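Local structure of phosphoribosylaminoimidazole carboxylase, ATPase subunit (Thermotoga maritima, 3AX6) at residues Val172-Ala183 with Gly239-Gln250. The protein probably catalyses the ATP-dependent joining of 5-aminoimidazole ribonucleotide and bicarbonate to give N5-carboxyaminoimidazole ribonucleotide, a step of de novo purine synthesis. Numbering follows the deposited sequence.
Sequences VEIEKELAVMVA and GIFGIEMFLTKQ. With ADP (adenosine-5'-diphosphate), chain E.
In the ADP pocket of the ATP-grasp domain, Glu-177 and Phe-246 form a non-hydrogen-bonded pair of the antiparallel strands 176-183 and 239-248, with Ile-174 reaching in from the other side of a beta bulge. CD1 of Ile-174 lies over the centre of the Phe-246 ring, 3.5 Å from its centroid and 12° off the normal, a CH-pi contact. Glu-177 runs alongside the same ring and stands its carboxylate nearly perpendicular to it, bringing OE1 to the ring edge at 3.5 Å from CE1. With CG anti to the carbonyl carbon (chi1 -72°) and the chain extended beyond it, this carboxylate reaches the ribose and accepts one hydrogen bond on each oxygen, OE1 from O3' and OE2 from O2' of ADP. The adenine is held at another edge, where Val-172 N donates to N1 of ADP at 2.8 Å, while C8 of the base meets the Phe-246 edge 3.7 Å from CZ. Replacing Phe-246 by an alanine would probably open a gap beside the adenine, deprive Ile-174 CD1 of its aromatic face and remove the ring against which the Glu-177 chain lies.

The bulge is of the classic type: Glu-175 N (2.7 Å) and Lys-176 N (3.2 Å) both donate to Leu-247 O, in its carbonyl plane. Beyond it, paired backbone bonds continue regularly to Val-182 and Phe-241. At the far end Met-181, a selenomethionine, bends over Gly-242, with SE 3.8 Å from its CA.

Strands 190-198 and 253-259 flank the pair within the large antiparallel sheet, the latter bringing Asn-256 against Phe-246. Helix 218-235 covers the face bearing Val-180, Val-182, Ile-243 and Leu-247, whereas helix 277-285 packs on Met-181, Ala-183 and Ile-240 of the nucleotide-binding face.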
loop_
_atom_site.group_PDB
_atom_site.type_symbol
_atom_site.label_atom_id
_atom_site.label_comp_id
_atom_site.label_asym_id
_atom_site.label_seq_id
_atom_site.Cartn_x
_atom_site.Cartn_y
_atom_site.Cartn_z
ATOM N N VAL A 172 33.103 20.219 -4.948
ATOM C CA VAL A 172 32.408 20.521 -3.703
ATOM C C VAL A 172 32.787 19.545 -2.587
ATOM O O VAL A 172 32.788 18.329 -2.789
ATOM C CB VAL A 172 30.865 20.461 -3.923
ATOM C CG1 VAL A 172 30.139 20.481 -2.589
ATOM C CG2 VAL A 172 30.413 21.630 -4.799
ATOM N N GLU A 173 33.121 20.078 -1.416
ATOM C CA GLU A 173 33.460 19.230 -0.278
ATOM C C GLU A 173 32.152 18.884 0.412
ATOM O O GLU A 173 31.658 19.632 1.261
ATOM C CB GLU A 173 34.398 19.947 0.698
ATOM C CG GLU A 173 35.693 20.422 0.064
ATOM C CD GLU A 173 36.768 20.756 1.088
ATOM O OE1 GLU A 173 36.462 21.449 2.085
ATOM O OE2 GLU A 173 37.925 20.324 0.888
ATOM N N ILE A 174 31.598 17.741 0.025
ATOM C CA ILE A 174 30.328 17.258 0.551
ATOM C C ILE A 174 30.411 16.723 1.974
ATOM O O ILE A 174 31.272 15.910 2.290
ATOM C CB ILE A 174 29.748 16.158 -0.374
ATOM C CG1 ILE A 174 29.539 16.731 -1.775
ATOM C CG2 ILE A 174 28.413 15.647 0.170
ATOM C CD1 ILE A 174 29.157 15.694 -2.807
ATOM N N GLU A 175 29.501 17.193 2.820
ATOM C CA GLU A 175 29.425 16.768 4.210
ATOM C C GLU A 175 28.389 15.645 4.249
ATOM O O GLU A 175 28.615 14.583 4.830
ATOM C CB GLU A 175 28.955 17.930 5.085
ATOM C CG GLU A 175 29.687 18.081 6.407
ATOM C CD GLU A 175 29.507 16.888 7.324
ATOM O OE1 GLU A 175 28.347 16.542 7.638
ATOM O OE2 GLU A 175 30.532 16.302 7.737
ATOM N N LYS A 176 27.245 15.906 3.622
ATOM C CA LYS A 176 26.147 14.946 3.538
ATOM C C LYS A 176 25.423 15.159 2.214
ATOM O O LYS A 176 25.437 16.264 1.667
ATOM C CB LYS A 176 25.155 15.160 4.685
ATOM C CG LYS A 176 25.719 14.864 6.050
ATOM C CD LYS A 176 24.984 13.708 6.691
ATOM C CE LYS A 176 25.657 13.282 7.987
ATOM N NZ LYS A 176 24.876 12.224 8.682
ATOM N N GLU A 177 24.813 14.105 1.690
ATOM C CA GLU A 177 24.063 14.219 0.446
ATOM C C GLU A 177 22.604 14.045 0.823
ATOM O O GLU A 177 22.225 13.053 1.445
ATOM C CB GLU A 177 24.536 13.177 -0.574
ATOM C CG GLU A 177 25.919 13.524 -1.137
ATOM C CD GLU A 177 26.328 12.674 -2.327
ATOM O OE1 GLU A 177 25.513 12.547 -3.265
ATOM O OE2 GLU A 177 27.468 12.146 -2.334
ATOM N N LEU A 178 21.793 15.033 0.458
ATOM C CA LEU A 178 20.387 15.046 0.825
ATOM C C LEU A 178 19.403 14.982 -0.335
ATOM O O LEU A 178 19.729 15.336 -1.467
ATOM C CB LEU A 178 20.105 16.303 1.652
ATOM C CG LEU A 178 21.130 16.623 2.750
ATOM C CD1 LEU A 178 20.878 18.026 3.284
ATOM C CD2 LEU A 178 21.060 15.603 3.872
ATOM N N ALA A 179 18.187 14.538 -0.032
ATOM C CA ALA A 179 17.132 14.439 -1.031
ATOM C C ALA A 179 15.785 14.818 -0.427
ATOM O O ALA A 179 15.525 14.587 0.756
ATOM C CB ALA A 179 17.068 13.024 -1.596
ATOM N N VAL A 180 14.930 15.418 -1.240
ATOM C CA VAL A 180 13.604 15.797 -0.774
ATOM C C VAL A 180 12.600 15.734 -1.917
ATOM O O VAL A 180 12.842 16.265 -3.003
ATOM C CB VAL A 180 13.603 17.217 -0.169
ATOM C CG1 VAL A 180 14.259 18.167 -1.120
ATOM C CG2 VAL A 180 12.167 17.666 0.124
HETATM N N MSE A 181 11.485 15.055 -1.670
HETATM C CA MSE A 181 10.426 14.943 -2.658
HETATM C C MSE A 181 9.518 16.154 -2.486
HETATM O O MSE A 181 9.199 16.539 -1.363
HETATM C CB MSE A 181 9.583 13.679 -2.427
HETATM C CG MSE A 181 10.355 12.365 -2.375
HETATM SE SE MSE A 181 11.368 12.004 -3.967
HETATM C CE MSE A 181 9.935 11.947 -5.260
ATOM N N VAL A 182 9.107 16.757 -3.592
ATOM C CA VAL A 182 8.192 17.887 -3.538
ATOM C C VAL A 182 7.205 17.782 -4.716
ATOM O O VAL A 182 7.589 17.619 -5.877
ATOM C CB VAL A 182 8.963 19.241 -3.516
ATOM C CG1 VAL A 182 10.116 19.208 -4.477
ATOM C CG2 VAL A 182 8.023 20.383 -3.855
ATOM N N ALA A 183 5.918 17.826 -4.400
ATOM C CA ALA A 183 4.900 17.715 -5.431
ATOM C C ALA A 183 4.206 19.049 -5.623
ATOM O O ALA A 183 4.090 19.845 -4.683
ATOM C CB ALA A 183 3.885 16.654 -5.047
ATOM N N GLY A 239 3.455 17.538 -10.735
ATOM C CA GLY A 239 3.783 16.157 -10.420
ATOM C C GLY A 239 4.692 16.190 -9.206
ATOM O O GLY A 239 4.828 17.237 -8.565
ATOM N N ILE A 240 5.311 15.065 -8.863
ATOM C CA ILE A 240 6.212 15.052 -7.718
ATOM C C ILE A 240 7.642 14.975 -8.240
ATOM O O ILE A 240 7.921 14.287 -9.225
ATOM C CB ILE A 240 5.899 13.875 -6.756
ATOM C CG1 ILE A 240 6.587 14.117 -5.410
ATOM C CG2 ILE A 240 6.341 12.553 -7.355
ATOM C CD1 ILE A 240 6.209 13.098 -4.349
ATOM N N PHE A 241 8.546 15.698 -7.585
ATOM C CA PHE A 241 9.941 15.745 -8.015
ATOM C C PHE A 241 10.939 15.344 -6.943
ATOM O O PHE A 241 10.729 15.596 -5.751
ATOM C CB PHE A 241 10.292 17.158 -8.505
ATOM C CG PHE A 241 9.445 17.635 -9.643
ATOM C CD1 PHE A 241 8.090 17.897 -9.459
ATOM C CD2 PHE A 241 9.986 17.782 -10.913
ATOM C CE1 PHE A 241 7.286 18.293 -10.525
ATOM C CE2 PHE A 241 9.186 18.181 -11.984
ATOM C CZ PHE A 241 7.838 18.434 -11.788
ATOM N N GLY A 242 12.026 14.720 -7.391
ATOM C CA GLY A 242 13.094 14.310 -6.501
ATOM C C GLY A 242 14.202 15.341 -6.643
ATOM O O GLY A 242 14.799 15.468 -7.711
ATOM N N ILE A 243 14.455 16.101 -5.579
ATOM C CA ILE A 243 15.488 17.132 -5.599
ATOM C C ILE A 243 16.691 16.680 -4.768
ATOM O O ILE A 243 16.608 16.571 -3.545
ATOM C CB ILE A 243 14.964 18.468 -5.015
ATOM C CG1 ILE A 243 13.624 18.853 -5.656
ATOM C CG2 ILE A 243 16.004 19.561 -5.235
ATOM C CD1 ILE A 243 13.661 19.002 -7.161
ATOM N N GLU A 244 17.804 16.412 -5.441
ATOM C CA GLU A 244 19.018 15.964 -4.766
ATOM C C GLU A 244 19.928 17.147 -4.485
ATOM O O GLU A 244 20.215 17.939 -5.369
ATOM C CB GLU A 244 19.727 14.924 -5.628
ATOM C CG GLU A 244 18.875 13.696 -5.858
ATOM C CD GLU A 244 19.431 12.801 -6.936
ATOM O OE1 GLU A 244 20.643 12.500 -6.889
ATOM O OE2 GLU A 244 18.654 12.397 -7.828
HETATM N N MSE A 245 20.381 17.262 -3.245
HETATM C CA MSE A 245 21.225 18.384 -2.852
HETATM C C MSE A 245 22.462 17.963 -2.071
HETATM O O MSE A 245 22.543 16.842 -1.563
HETATM C CB MSE A 245 20.407 19.366 -1.999
HETATM C CG MSE A 245 19.181 19.942 -2.692
HETATM SE SE MSE A 245 17.949 20.790 -1.453
HETATM C CE MSE A 245 17.089 19.184 -0.800
ATOM N N PHE A 246 23.423 18.882 -1.987
ATOM C CA PHE A 246 24.658 18.660 -1.244
ATOM C C PHE A 246 24.710 19.612 -0.064
ATOM O O PHE A 246 24.388 20.791 -0.200
ATOM C CB PHE A 246 25.898 18.960 -2.091
ATOM C CG PHE A 246 26.111 18.033 -3.245
ATOM C CD1 PHE A 246 25.724 16.701 -3.176
ATOM C CD2 PHE A 246 26.754 18.488 -4.392
ATOM C CE1 PHE A 246 25.973 15.835 -4.227
ATOM C CE2 PHE A 246 27.011 17.627 -5.453
ATOM C CZ PHE A 246 26.618 16.294 -5.369
ATOM N N LEU A 247 25.110 19.095 1.092
ATOM C CA LEU A 247 25.292 19.916 2.282
ATOM C C LEU A 247 26.809 19.947 2.362
ATOM O O LEU A 247 27.419 18.941 2.721
ATOM C CB LEU A 247 24.728 19.239 3.535
ATOM C CG LEU A 247 25.216 19.860 4.860
ATOM C CD1 LEU A 247 24.793 21.310 4.930
ATOM C CD2 LEU A 247 24.660 19.097 6.050
ATOM N N THR A 248 27.419 21.078 1.999
ATOM C CA THR A 248 28.879 21.180 2.013
ATOM C C THR A 248 29.458 21.260 3.405
ATOM O O THR A 248 28.736 21.464 4.380
ATOM C CB THR A 248 29.403 22.405 1.224
ATOM O OG1 THR A 248 29.047 23.616 1.909
ATOM C CG2 THR A 248 28.836 22.411 -0.181
ATOM N N LYS A 249 30.773 21.084 3.476
ATOM C CA LYS A 249 31.513 21.131 4.726
ATOM C C LYS A 249 31.453 22.546 5.283
ATOM O O LYS A 249 31.596 22.758 6.485
ATOM C CB LYS A 249 32.967 20.738 4.467
ATOM C CG LYS A 249 33.892 20.815 5.680
ATOM C CD LYS A 249 35.322 21.172 5.244
ATOM C CE LYS A 249 36.359 20.892 6.326
ATOM N NZ LYS A 249 36.607 19.426 6.483
ATOM N N GLN A 250 31.235 23.514 4.399
ATOM C CA GLN A 250 31.160 24.910 4.805
ATOM C C GLN A 250 29.729 25.424 5.022
ATOM O O GLN A 250 29.470 26.623 4.920
ATOM C CB GLN A 250 31.888 25.795 3.785
ATOM C CG GLN A 250 33.369 25.460 3.620
ATOM C CD GLN A 250 33.614 24.348 2.620
ATOM O OE1 GLN A 250 34.700 23.769 2.570
ATOM N NE2 GLN A 250 32.612 24.053 1.806
HETATM P PB ADP E . 24.984 10.682 -11.423
HETATM O O1B ADP E . 23.913 10.823 -10.396
HETATM O O2B ADP E . 25.816 9.322 -11.131
HETATM O O3B ADP E . 24.268 10.618 -12.944
HETATM P PA ADP E . 26.136 12.787 -10.010
HETATM O O1A ADP E . 25.978 14.230 -10.310
HETATM O O2A ADP E . 25.010 12.358 -8.924
HETATM O O3A ADP E . 26.026 11.955 -11.430
HETATM O "O5'" ADP E . 27.639 12.551 -9.429
HETATM C "C5'" ADP E . 27.639 11.374 -8.604
HETATM C "C4'" ADP E . 28.478 11.602 -7.342
HETATM O "O4'" ADP E . 29.683 12.377 -7.646
HETATM C "C3'" ADP E . 27.699 12.399 -6.282
HETATM O "O3'" ADP E . 26.886 11.553 -5.454
HETATM C "C2'" ADP E . 28.808 13.121 -5.521
HETATM O "O2'" ADP E . 29.293 12.328 -4.435
HETATM C "C1'" ADP E . 29.880 13.375 -6.598
HETATM N N9 ADP E . 29.806 14.753 -7.127
HETATM C C8 ADP E . 28.922 15.244 -8.058
HETATM N N7 ADP E . 29.145 16.504 -8.280
HETATM C C5 ADP E . 30.182 16.914 -7.518
HETATM C C6 ADP E . 30.867 18.146 -7.328
HETATM N N6 ADP E . 30.486 19.270 -8.023
HETATM N N1 ADP E . 31.897 18.194 -6.455
HETATM C C2 ADP E . 32.284 17.115 -5.767
HETATM N N3 ADP E . 31.666 15.939 -5.915
HETATM C C4 ADP E . 30.625 15.796 -6.767
#